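Local structure of SPbeta prophage-derived uncharacterized protein YopX (Bacillus subtilis, 2I2L) at residues B[56-70]-B[82-95]. The protein is of unknown function but forms a homodimer, is encoded in the SPbeta prophage of Bacillus subtilis and gives its name to the YopX family. Numbering follows the deposited sequence.
Sequences WGAKVRGKFIYDRSI and DVCEVKFSDGVFQV
The ring of F93 lies between A58 on one face and the ring of F88 on the other, while the carbonyl oxygens of W56 and Y66 meet its edge near the ring plane. The methyl of A58 makes a CH-pi contact, with CB 3.9 Å from the F93 ring centroid and 15° off the normal; so small a side chain lets the backbone of strand 58-60 come close to the ring. At the rim, W56 O is 3.6 Å from F93 CE1, which suits a phenyl edge, whose hydrogens carry a slight positive charge. CG of F93 is anti to its own carbonyl carbon (chi1 -81°), and the ring thereby projects from strand 92-95 into the other segment, where CG2 of I65 also brushes its CD1.

D67 comes in beside F88, its carboxylate turned 67° from that ring, with OD2 3.3 Å from F88 CB. Its backbone oxygen takes a bond from a water that also reaches E85 OE2, weakly.

Beyond D67 the segments join as antiparallel strands. V86 N donates almost straight to R68 O (2.7 Å), and I70 and C84 form a hydrogen-bonded pair, C84 N lying 2.7 Å from I70 O. Branched aliphatic side chains suit this buried layer: CG1 of I70 packs on CG2 of V86, and its CD1 reaches CG2 of V95, 3.9 Å away, on the next strand.

The contact thus combines a beta hairpin, strands 68-74 and 81-89, with packing of hairpin 58-65 against the five-stranded sheet. Strand 115-122 flanks 68-74 on its other edge, touching I70 through I117 and V119, and in the dimer G91 of the second subunit packs on A58.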
loop_
_atom_site.group_PDB
_atom_site.type_symbol
_atom_site.label_atom_id
_atom_site.label_comp_id
_atom_site.label_asym_id
_atom_site.label_seq_id
_atom_site.Cartn_x
_atom_site.Cartn_y
_atom_site.Cartn_z
ATOM N N TRP B 56 5.823 -0.520 3.312
ATOM C CA TRP B 56 4.881 -1.560 2.927
ATOM C C TRP B 56 5.333 -2.329 1.695
ATOM O O TRP B 56 6.165 -1.861 0.901
ATOM C CB TRP B 56 3.504 -0.968 2.643
ATOM C CG TRP B 56 2.884 -0.307 3.814
ATOM C CD1 TRP B 56 2.626 1.020 3.954
ATOM C CD2 TRP B 56 2.406 -0.939 5.010
ATOM N NE1 TRP B 56 2.018 1.260 5.163
ATOM C CE2 TRP B 56 1.871 0.075 5.831
ATOM C CE3 TRP B 56 2.375 -2.259 5.463
ATOM C CZ2 TRP B 56 1.306 -0.191 7.083
ATOM C CZ3 TRP B 56 1.807 -2.523 6.712
ATOM C CH2 TRP B 56 1.283 -1.489 7.504
ATOM N N GLY B 57 4.768 -3.516 1.536
ATOM C CA GLY B 57 5.114 -4.316 0.387
ATOM C C GLY B 57 3.909 -4.559 -0.491
ATOM O O GLY B 57 2.781 -4.488 -0.033
ATOM N N ALA B 58 4.160 -4.827 -1.762
ATOM C CA ALA B 58 3.113 -5.121 -2.722
ATOM C C ALA B 58 3.563 -6.371 -3.479
ATOM O O ALA B 58 4.750 -6.559 -3.751
ATOM C CB ALA B 58 2.936 -3.952 -3.698
ATOM N N LYS B 59 2.626 -7.244 -3.803
ATOM C CA LYS B 59 2.995 -8.421 -4.549
ATOM C C LYS B 59 2.837 -8.081 -6.039
ATOM O O LYS B 59 1.761 -7.690 -6.491
ATOM C CB LYS B 59 2.096 -9.590 -4.159
ATOM C CG LYS B 59 2.596 -10.934 -4.664
ATOM C CD LYS B 59 1.649 -12.059 -4.280
ATOM C CE LYS B 59 2.201 -13.407 -4.688
ATOM N NZ LYS B 59 1.286 -14.489 -4.266
ATOM N N VAL B 60 3.926 -8.180 -6.789
ATOM C CA VAL B 60 3.890 -7.906 -8.215
ATOM C C VAL B 60 4.834 -8.917 -8.849
ATOM O O VAL B 60 5.958 -9.117 -8.366
ATOM C CB VAL B 60 4.363 -6.453 -8.550
ATOM C CG1 VAL B 60 3.784 -5.464 -7.548
ATOM C CG2 VAL B 60 5.877 -6.374 -8.577
ATOM N N ARG B 61 4.373 -9.574 -9.911
ATOM C CA ARG B 61 5.180 -10.573 -10.602
ATOM C C ARG B 61 5.598 -11.679 -9.638
ATOM O O ARG B 61 6.734 -12.161 -9.686
ATOM C CB ARG B 61 6.437 -9.930 -11.195
ATOM C CG ARG B 61 6.184 -8.657 -11.984
ATOM C CD ARG B 61 7.471 -8.137 -12.604
ATOM N NE ARG B 61 7.279 -6.844 -13.254
ATOM C CZ ARG B 61 6.345 -6.593 -14.169
ATOM N NH1 ARG B 61 5.501 -7.548 -14.550
ATOM N NH2 ARG B 61 6.259 -5.382 -14.710
ATOM N N GLY B 62 4.682 -12.062 -8.752
ATOM C CA GLY B 62 4.963 -13.117 -7.796
ATOM C C GLY B 62 5.756 -12.675 -6.583
ATOM O O GLY B 62 5.496 -13.123 -5.469
ATOM N N LYS B 63 6.727 -11.794 -6.785
ATOM C CA LYS B 63 7.550 -11.324 -5.678
ATOM C C LYS B 63 6.868 -10.159 -4.958
ATOM O O LYS B 63 6.014 -9.471 -5.532
ATOM C CB LYS B 63 8.916 -10.841 -6.191
ATOM C CG LYS B 63 9.404 -11.465 -7.506
ATOM C CD LYS B 63 9.924 -12.898 -7.335
ATOM C CE LYS B 63 10.475 -13.462 -8.654
ATOM N NZ LYS B 63 9.434 -13.636 -9.716
ATOM N N PHE B 64 7.244 -9.956 -3.695
ATOM C CA PHE B 64 6.736 -8.847 -2.892
ATOM C C PHE B 64 7.803 -7.760 -3.009
ATOM O O PHE B 64 8.991 -8.049 -2.893
ATOM C CB PHE B 64 6.589 -9.262 -1.429
ATOM C CG PHE B 64 5.168 -9.411 -0.987
ATOM C CD1 PHE B 64 4.730 -10.595 -0.394
ATOM C CD2 PHE B 64 4.258 -8.373 -1.172
ATOM C CE1 PHE B 64 3.403 -10.743 0.008
ATOM C CE2 PHE B 64 2.934 -8.508 -0.775
ATOM C CZ PHE B 64 2.501 -9.697 -0.184
ATOM N N ILE B 65 7.394 -6.522 -3.256
ATOM C CA ILE B 65 8.355 -5.437 -3.391
ATOM C C ILE B 65 7.985 -4.316 -2.422
ATOM O O ILE B 65 6.821 -3.917 -2.341
ATOM C CB ILE B 65 8.394 -4.921 -4.865
ATOM C CG1 ILE B 65 9.811 -4.473 -5.230
ATOM C CG2 ILE B 65 7.448 -3.762 -5.051
ATOM C CD1 ILE B 65 10.024 -4.234 -6.729
ATOM N N TYR B 66 8.979 -3.832 -1.673
ATOM C CA TYR B 66 8.794 -2.760 -0.686
ATOM C C TYR B 66 9.313 -1.438 -1.273
ATOM O O TYR B 66 9.075 -1.174 -2.443
ATOM C CB TYR B 66 9.536 -3.133 0.597
ATOM C CG TYR B 66 9.100 -4.466 1.197
ATOM C CD1 TYR B 66 8.110 -4.523 2.190
ATOM C CD2 TYR B 66 9.679 -5.662 0.774
ATOM C CE1 TYR B 66 7.711 -5.729 2.750
ATOM C CE2 TYR B 66 9.288 -6.879 1.324
ATOM C CZ TYR B 66 8.301 -6.909 2.316
ATOM O OH TYR B 66 7.925 -8.118 2.875
ATOM N N ASP B 67 10.017 -0.607 -0.503
ATOM C CA ASP B 67 10.522 0.657 -1.064
ATOM C C ASP B 67 12.036 0.697 -1.288
ATOM O O ASP B 67 12.740 1.585 -0.794
ATOM C CB ASP B 67 10.082 1.805 -0.181
ATOM C CG ASP B 67 8.574 1.910 -0.110
ATOM O OD1 ASP B 67 7.963 0.944 0.396
ATOM O OD2 ASP B 67 8.006 2.936 -0.566
ATOM N N ARG B 68 12.507 -0.252 -2.099
ATOM C CA ARG B 68 13.926 -0.448 -2.400
ATOM C C ARG B 68 14.459 0.052 -3.750
ATOM O O ARG B 68 13.757 0.726 -4.504
ATOM C CB ARG B 68 14.222 -1.938 -2.286
ATOM C CG ARG B 68 13.372 -2.759 -3.227
ATOM C CD ARG B 68 12.379 -3.624 -2.481
ATOM N NE ARG B 68 13.007 -4.805 -1.893
ATOM C CZ ARG B 68 12.362 -5.942 -1.625
ATOM N NH1 ARG B 68 11.066 -6.056 -1.892
ATOM N NH2 ARG B 68 13.016 -6.971 -1.093
ATOM N N SER B 69 15.719 -0.295 -4.030
ATOM C CA SER B 69 16.405 0.072 -5.278
ATOM C C SER B 69 16.365 -1.120 -6.234
ATOM O O SER B 69 16.578 -2.255 -5.820
ATOM C CB SER B 69 17.880 0.429 -5.013
ATOM O OG SER B 69 18.026 1.527 -4.126
ATOM N N ILE B 70 16.087 -0.874 -7.506
ATOM C CA ILE B 70 16.049 -1.964 -8.473
ATOM C C ILE B 70 16.746 -1.546 -9.755
ATOM O O ILE B 70 16.928 -0.353 -10.015
ATOM C CB ILE B 70 14.589 -2.406 -8.809
ATOM C CG1 ILE B 70 13.761 -1.223 -9.295
ATOM C CG2 ILE B 70 13.928 -2.997 -7.601
ATOM C CD1 ILE B 70 13.768 -1.036 -10.799
ATOM N N ASP B 82 19.062 0.982 -15.822
ATOM C CA ASP B 82 19.069 2.063 -14.837
ATOM C C ASP B 82 18.803 1.524 -13.438
ATOM O O ASP B 82 18.017 0.593 -13.253
ATOM C CB ASP B 82 18.004 3.112 -15.175
ATOM C CG ASP B 82 18.201 4.420 -14.421
ATOM O OD1 ASP B 82 18.858 4.422 -13.358
ATOM O OD2 ASP B 82 17.685 5.454 -14.893
ATOM N N VAL B 83 19.483 2.097 -12.457
ATOM C CA VAL B 83 19.279 1.702 -11.077
ATOM C C VAL B 83 18.270 2.741 -10.592
ATOM O O VAL B 83 18.570 3.941 -10.589
ATOM C CB VAL B 83 20.587 1.810 -10.275
ATOM C CG1 VAL B 83 20.360 1.359 -8.842
ATOM C CG2 VAL B 83 21.662 0.961 -10.931
ATOM N N CYS B 84 17.071 2.295 -10.216
ATOM C CA CYS B 84 16.030 3.221 -9.775
ATOM C C CYS B 84 15.396 2.846 -8.462
ATOM O O CYS B 84 15.241 1.665 -8.159
ATOM C CB CYS B 84 14.937 3.329 -10.836
ATOM S SG CYS B 84 15.523 4.037 -12.385
ATOM N N GLU B 85 15.025 3.862 -7.689
ATOM C CA GLU B 85 14.396 3.656 -6.391
ATOM C C GLU B 85 12.879 3.584 -6.506
ATOM O O GLU B 85 12.259 4.410 -7.172
ATOM C CB GLU B 85 14.785 4.785 -5.431
ATOM C CG GLU B 85 13.820 4.999 -4.265
ATOM C CD GLU B 85 14.320 6.051 -3.286
ATOM O OE1 GLU B 85 14.917 7.051 -3.746
ATOM O OE2 GLU B 85 14.110 5.885 -2.063
ATOM N N VAL B 86 12.300 2.579 -5.854
ATOM C CA VAL B 86 10.865 2.373 -5.843
ATOM C C VAL B 86 10.265 3.188 -4.702
ATOM O O VAL B 86 10.535 2.928 -3.525
ATOM C CB VAL B 86 10.529 0.884 -5.630
ATOM C CG1 VAL B 86 9.029 0.688 -5.560
ATOM C CG2 VAL B 86 11.130 0.060 -6.751
ATOM N N LYS B 87 9.467 4.186 -5.065
ATOM C CA LYS B 87 8.814 5.052 -4.091
ATOM C C LYS B 87 7.324 4.733 -4.094
ATOM O O LYS B 87 6.731 4.486 -5.145
ATOM C CB LYS B 87 8.980 6.530 -4.462
ATOM C CG LYS B 87 10.374 6.974 -4.918
ATOM C CD LYS B 87 10.403 8.499 -5.062
ATOM C CE LYS B 87 11.735 9.023 -5.575
ATOM N NZ LYS B 87 11.969 8.681 -7.001
ATOM N N PHE B 88 6.711 4.731 -2.924
ATOM C CA PHE B 88 5.286 4.464 -2.857
ATOM C C PHE B 88 4.621 5.803 -2.601
ATOM O O PHE B 88 4.593 6.295 -1.467
ATOM C CB PHE B 88 4.986 3.471 -1.736
ATOM C CG PHE B 88 3.530 3.187 -1.551
ATOM C CD1 PHE B 88 2.700 2.996 -2.650
ATOM C CD2 PHE B 88 2.986 3.100 -0.279
ATOM C CE1 PHE B 88 1.347 2.727 -2.487
ATOM C CE2 PHE B 88 1.637 2.832 -0.106
ATOM C CZ PHE B 88 0.816 2.645 -1.221
ATOM N N SER B 89 4.116 6.398 -3.682
ATOM C CA SER B 89 3.464 7.702 -3.625
ATOM C C SER B 89 2.212 7.769 -4.504
ATOM O O SER B 89 2.192 7.207 -5.600
ATOM C CB SER B 89 4.456 8.775 -4.068
ATOM O OG SER B 89 3.787 9.986 -4.361
ATOM N N ASP B 90 1.178 8.458 -4.017
ATOM C CA ASP B 90 -0.079 8.621 -4.759
ATOM C C ASP B 90 -0.854 7.334 -5.014
ATOM O O ASP B 90 -1.585 7.230 -6.003
ATOM C CB ASP B 90 0.177 9.299 -6.109
ATOM C CG ASP B 90 0.634 10.739 -5.967
ATOM O OD1 ASP B 90 0.942 11.352 -7.010
ATOM O OD2 ASP B 90 0.687 11.257 -4.827
ATOM N N GLY B 91 -0.688 6.355 -4.132
ATOM C CA GLY B 91 -1.402 5.103 -4.283
ATOM C C GLY B 91 -0.791 4.153 -5.287
ATOM O O GLY B 91 -1.421 3.181 -5.703
ATOM N N VAL B 92 0.439 4.421 -5.690
ATOM C CA VAL B 92 1.088 3.535 -6.639
ATOM C C VAL B 92 2.585 3.410 -6.400
ATOM O O VAL B 92 3.269 4.387 -6.108
ATOM C CB VAL B 92 0.784 3.967 -8.116
ATOM C CG1 VAL B 92 0.466 5.451 -8.175
ATOM C CG2 VAL B 92 1.954 3.625 -9.023
ATOM N N PHE B 93 3.063 2.171 -6.476
ATOM C CA PHE B 93 4.476 1.857 -6.315
ATOM C C PHE B 93 5.092 2.205 -7.657
ATOM O O PHE B 93 5.217 1.353 -8.537
ATOM C CB PHE B 93 4.661 0.365 -6.025
ATOM C CG PHE B 93 4.432 -0.001 -4.594
ATOM C CD1 PHE B 93 5.503 -0.304 -3.761
ATOM C CD2 PHE B 93 3.154 0.000 -4.059
ATOM C CE1 PHE B 93 5.305 -0.595 -2.407
ATOM C CE2 PHE B 93 2.945 -0.287 -2.704
ATOM C CZ PHE B 93 4.024 -0.586 -1.878
ATOM N N GLN B 94 5.447 3.472 -7.824
ATOM C CA GLN B 94 6.040 3.933 -9.066
ATOM C C GLN B 94 7.556 3.806 -9.052
ATOM O O GLN B 94 8.176 3.709 -7.990
ATOM C CB GLN B 94 5.639 5.383 -9.314
ATOM C CG GLN B 94 5.653 6.240 -8.061
ATOM C CD GLN B 94 5.190 7.655 -8.322
ATOM O OE1 GLN B 94 5.852 8.416 -9.025
ATOM N NE2 GLN B 94 4.041 8.014 -7.761
ATOM N N VAL B 95 8.140 3.796 -10.245
ATOM C CA VAL B 95 9.585 3.691 -10.416
ATOM C C VAL B 95 9.965 4.438 -11.688
ATOM O O VAL B 95 9.246 4.369 -12.697
ATOM C CB VAL B 95 10.038 2.223 -10.548
ATOM C CG1 VAL B 95 9.387 1.578 -11.767
ATOM C CG2 VAL B 95 11.551 2.162 -10.654
HETATM O O HOH W 1 12.462 4.064 0.383
#